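Local structure of hypothetical protein PA3499 (Pseudomonas aeruginosa, 2IG8) at residues A53-G62 with D90-F101. The protein is of unknown function but belongs to the Endoribonuclease L-PSP family of the YjgF-like clan, small alpha/beta proteins, here assembled as a trimer. Sequence-based numbering, arbitrary orientation.
Sequences AHAQALVVLG and DKDAIGRARQEF
The two helices that pack side by side on the beta sheet of the YjgF-like fold, 53-70 and 91-101, meet through H54, A57 and L61 on one and A93, A97, E100 and F101 on the other. The short segments run in the same general sense, 44° apart, and their axes approach to 7.9 Å. At the centre the methyls of A57 and A97 touch, CB to CB 3.6 Å, and A97 enters as a knob the hole formed by H54, A57, L58 and L61. H54 answers in the reverse direction, lodged among A93, R96, A97 and E100. With its CG anti to the backbone N (chi1 -180°), the imidazole reaches across the neighbouring helix, where R96 CB lies over one face, 4.0 Å from the H54 ring centroid. Its NE2 donates to OE1 of E100 at 2.8 Å; the acceptor lies close to the ring plane, yet the N-H meets the carboxylate from above its plane, and the bond is bent to 146°. Toward the other end, L61 CB stands almost on the ring normal of F101, 3.6 Å from the centroid, in a CH-pi contact, while F101 CZ comes within 3.4 Å of L61 O. On the sheet side, I94 CD1 packs 4.0 Å from A57 CB, and the I94 side chain also touches V83, L113 and V126 of the strands beneath. D90, whose carboxylate is salt-bridged to R87, brings CG to 3.5 Å from A53 CB. The small alanine methyls are consistent with the close helix spacing, and the single direct hydrogen bond between the segments, together with R96 CB over the ring face, helps to hold the rotation of the H54 imidazole.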
loop_
_atom_site.group_PDB
_atom_site.type_symbol
_atom_site.label_atom_id
_atom_site.label_comp_id
_atom_site.label_asym_id
_atom_site.label_seq_id
_atom_site.Cartn_x
_atom_site.Cartn_y
_atom_site.Cartn_z
ATOM N N ALA B 53 14.760 7.560 -14.991
ATOM C CA ALA B 53 14.114 6.806 -13.904
ATOM C C ALA B 53 15.106 6.370 -12.827
ATOM O O ALA B 53 14.795 6.419 -11.643
ATOM C CB ALA B 53 13.376 5.580 -14.458
ATOM N N HIS B 54 16.295 5.930 -13.254
ATOM C CA HIS B 54 17.348 5.533 -12.350
ATOM C C HIS B 54 17.771 6.723 -11.467
ATOM O O HIS B 54 17.846 6.582 -10.256
ATOM C CB HIS B 54 18.518 5.027 -13.168
ATOM C CG HIS B 54 19.698 4.573 -12.376
ATOM N ND1 HIS B 54 20.816 4.055 -12.980
ATOM C CD2 HIS B 54 19.915 4.461 -11.045
ATOM C CE1 HIS B 54 21.699 3.712 -12.052
ATOM N NE2 HIS B 54 21.188 3.984 -10.874
ATOM N N ALA B 55 18.045 7.871 -12.087
ATOM C CA ALA B 55 18.419 9.066 -11.335
ATOM C C ALA B 55 17.292 9.508 -10.361
ATOM O O ALA B 55 17.564 9.836 -9.174
ATOM C CB ALA B 55 18.868 10.224 -12.276
ATOM N N GLN B 56 16.048 9.498 -10.838
ATOM C CA GLN B 56 14.929 9.859 -9.999
ATOM C C GLN B 56 14.805 8.891 -8.815
ATOM O O GLN B 56 14.577 9.325 -7.688
ATOM C CB GLN B 56 13.619 9.930 -10.773
ATOM C CG GLN B 56 13.517 11.116 -11.770
ATOM C CD GLN B 56 12.123 11.408 -12.252
ATOM O OE1 GLN B 56 11.145 11.173 -11.541
ATOM N NE2 GLN B 56 12.018 11.991 -13.475
ATOM N N ALA B 57 14.931 7.595 -9.072
ATOM C CA ALA B 57 14.758 6.614 -7.990
ATOM C C ALA B 57 15.827 6.824 -6.911
ATOM O O ALA B 57 15.536 6.757 -5.730
ATOM C CB ALA B 57 14.776 5.192 -8.524
ATOM N N LEU B 58 17.034 7.157 -7.319
ATOM C CA LEU B 58 18.100 7.462 -6.358
ATOM C C LEU B 58 17.846 8.724 -5.522
ATOM O O LEU B 58 18.171 8.760 -4.325
ATOM C CB LEU B 58 19.451 7.564 -7.058
ATOM C CG LEU B 58 20.146 6.275 -7.527
ATOM C CD1 LEU B 58 21.400 6.605 -8.326
ATOM C CD2 LEU B 58 20.444 5.358 -6.356
ATOM N N VAL B 59 17.335 9.785 -6.148
ATOM C CA VAL B 59 16.928 10.970 -5.412
ATOM C C VAL B 59 15.846 10.619 -4.395
ATOM O O VAL B 59 15.927 11.055 -3.244
ATOM C CB VAL B 59 16.437 12.114 -6.354
ATOM C CG1 VAL B 59 15.705 13.220 -5.561
ATOM C CG2 VAL B 59 17.623 12.661 -7.195
ATOM N N VAL B 60 14.859 9.824 -4.819
ATOM C CA VAL B 60 13.771 9.388 -3.956
ATOM C C VAL B 60 14.307 8.595 -2.773
ATOM O O VAL B 60 13.988 8.919 -1.631
ATOM C CB VAL B 60 12.707 8.545 -4.726
ATOM C CG1 VAL B 60 11.721 7.835 -3.746
ATOM C CG2 VAL B 60 11.921 9.453 -5.679
ATOM N N LEU B 61 15.146 7.583 -3.046
ATOM C CA LEU B 61 15.757 6.802 -1.971
ATOM C C LEU B 61 16.620 7.672 -1.028
ATOM O O LEU B 61 16.586 7.479 0.179
ATOM C CB LEU B 61 16.541 5.585 -2.536
ATOM C CG LEU B 61 15.664 4.511 -3.218
ATOM C CD1 LEU B 61 16.515 3.515 -4.048
ATOM C CD2 LEU B 61 14.764 3.770 -2.171
ATOM N N GLY B 62 17.340 8.666 -1.566
ATOM C CA GLY B 62 18.031 9.675 -0.729
ATOM C C GLY B 62 17.109 10.447 0.201
ATOM O O GLY B 62 17.478 10.748 1.338
ATOM N N ASP B 90 10.534 1.094 -17.080
ATOM C CA ASP B 90 11.561 1.639 -16.173
ATOM C C ASP B 90 11.844 0.739 -14.964
ATOM O O ASP B 90 12.652 1.087 -14.101
ATOM C CB ASP B 90 11.141 3.046 -15.685
ATOM C CG ASP B 90 11.213 4.104 -16.790
ATOM O OD1 ASP B 90 11.920 3.879 -17.788
ATOM O OD2 ASP B 90 10.548 5.162 -16.684
ATOM N N LYS B 91 11.173 -0.408 -14.875
ATOM C CA LYS B 91 11.332 -1.291 -13.709
ATOM C C LYS B 91 12.781 -1.668 -13.474
ATOM O O LYS B 91 13.222 -1.711 -12.332
ATOM C CB LYS B 91 10.459 -2.554 -13.830
ATOM C CG LYS B 91 10.817 -3.475 -14.974
ATOM C CD LYS B 91 9.927 -4.731 -15.022
ATOM C CE LYS B 91 10.498 -5.751 -16.001
ATOM N NZ LYS B 91 11.756 -6.345 -15.479
ATOM N N ASP B 92 13.536 -1.908 -14.542
ATOM C CA ASP B 92 14.921 -2.325 -14.351
ATOM C C ASP B 92 15.828 -1.170 -13.892
ATOM O O ASP B 92 16.889 -1.410 -13.335
ATOM C CB ASP B 92 15.481 -2.948 -15.601
ATOM C CG ASP B 92 14.883 -4.322 -15.888
ATOM O OD1 ASP B 92 14.252 -4.906 -14.945
ATOM O OD2 ASP B 92 15.080 -4.807 -17.029
ATOM N N ALA B 93 15.424 0.054 -14.203
ATOM C CA ALA B 93 16.132 1.258 -13.785
ATOM C C ALA B 93 15.956 1.428 -12.280
ATOM O O ALA B 93 16.889 1.833 -11.597
ATOM C CB ALA B 93 15.630 2.447 -14.520
ATOM N N ILE B 94 14.748 1.171 -11.772
ATOM C CA ILE B 94 14.518 1.152 -10.335
ATOM C C ILE B 94 15.382 0.036 -9.691
ATOM O O ILE B 94 16.026 0.250 -8.642
ATOM C CB ILE B 94 12.990 1.013 -10.007
ATOM C CG1 ILE B 94 12.227 2.347 -10.092
ATOM C CG2 ILE B 94 12.816 0.573 -8.592
ATOM C CD1 ILE B 94 12.442 3.296 -11.184
ATOM N N GLY B 95 15.433 -1.134 -10.316
ATOM C CA GLY B 95 16.346 -2.204 -9.859
ATOM C C GLY B 95 17.804 -1.756 -9.702
ATOM O O GLY B 95 18.438 -1.981 -8.661
ATOM N N ARG B 96 18.313 -1.045 -10.698
ATOM C CA ARG B 96 19.675 -0.553 -10.675
ATOM C C ARG B 96 19.890 0.412 -9.528
ATOM O O ARG B 96 20.871 0.293 -8.837
ATOM C CB ARG B 96 19.997 0.189 -11.955
ATOM C CG ARG B 96 20.532 -0.664 -13.034
ATOM C CD ARG B 96 20.957 0.199 -14.212
ATOM N NE ARG B 96 21.463 -0.611 -15.330
ATOM C CZ ARG B 96 20.708 -1.358 -16.135
ATOM N NH1 ARG B 96 19.366 -1.470 -15.965
ATOM N NH2 ARG B 96 21.313 -2.005 -17.113
ATOM N N ALA B 97 18.933 1.322 -9.327
ATOM C CA ALA B 97 18.955 2.276 -8.212
ATOM C C ALA B 97 19.037 1.556 -6.856
ATOM O O ALA B 97 19.864 1.885 -6.002
ATOM C CB ALA B 97 17.746 3.182 -8.251
ATOM N N ARG B 98 18.197 0.534 -6.690
ATOM C CA ARG B 98 18.216 -0.258 -5.489
ATOM C C ARG B 98 19.541 -0.989 -5.275
ATOM O O ARG B 98 20.058 -1.018 -4.136
ATOM C CB ARG B 98 17.048 -1.227 -5.472
ATOM C CG ARG B 98 15.744 -0.530 -5.162
ATOM C CD ARG B 98 14.647 -1.525 -4.853
ATOM N NE ARG B 98 14.209 -2.245 -6.039
ATOM C CZ ARG B 98 12.983 -2.737 -6.223
ATOM N NH1 ARG B 98 12.699 -3.357 -7.359
ATOM N NH2 ARG B 98 12.048 -2.627 -5.292
ATOM N N GLN B 99 20.110 -1.558 -6.326
ATOM C CA GLN B 99 21.397 -2.253 -6.169
ATOM C C GLN B 99 22.447 -1.271 -5.651
ATOM O O GLN B 99 23.255 -1.603 -4.785
ATOM C CB GLN B 99 21.864 -2.885 -7.475
ATOM C CG GLN B 99 21.002 -4.093 -7.886
ATOM C CD GLN B 99 21.278 -5.354 -7.091
ATOM O OE1 GLN B 99 22.225 -5.439 -6.318
ATOM N NE2 GLN B 99 20.422 -6.350 -7.277
ATOM N N GLU B 100 22.423 -0.041 -6.156
ATOM C CA GLU B 100 23.420 0.939 -5.739
ATOM C C GLU B 100 23.168 1.459 -4.334
ATOM O O GLU B 100 24.089 1.541 -3.533
ATOM C CB GLU B 100 23.513 2.076 -6.776
ATOM C CG GLU B 100 24.017 1.563 -8.092
ATOM C CD GLU B 100 23.948 2.573 -9.250
ATOM O OE1 GLU B 100 23.337 3.660 -9.101
ATOM O OE2 GLU B 100 24.493 2.219 -10.321
ATOM N N PHE B 101 21.911 1.774 -4.023
ATOM C CA PHE B 101 21.509 2.308 -2.723
ATOM C C PHE B 101 21.751 1.306 -1.601
ATOM O O PHE B 101 22.175 1.673 -0.503
ATOM C CB PHE B 101 20.034 2.695 -2.779
ATOM C CG PHE B 101 19.514 3.397 -1.538
ATOM C CD1 PHE B 101 19.862 4.704 -1.269
ATOM C CD2 PHE B 101 18.648 2.766 -0.689
ATOM C CE1 PHE B 101 19.368 5.352 -0.143
ATOM C CE2 PHE B 101 18.118 3.418 0.430
ATOM C CZ PHE B 101 18.497 4.722 0.689
HETATM O O HOH W 1 14.532 6.056 -17.484
#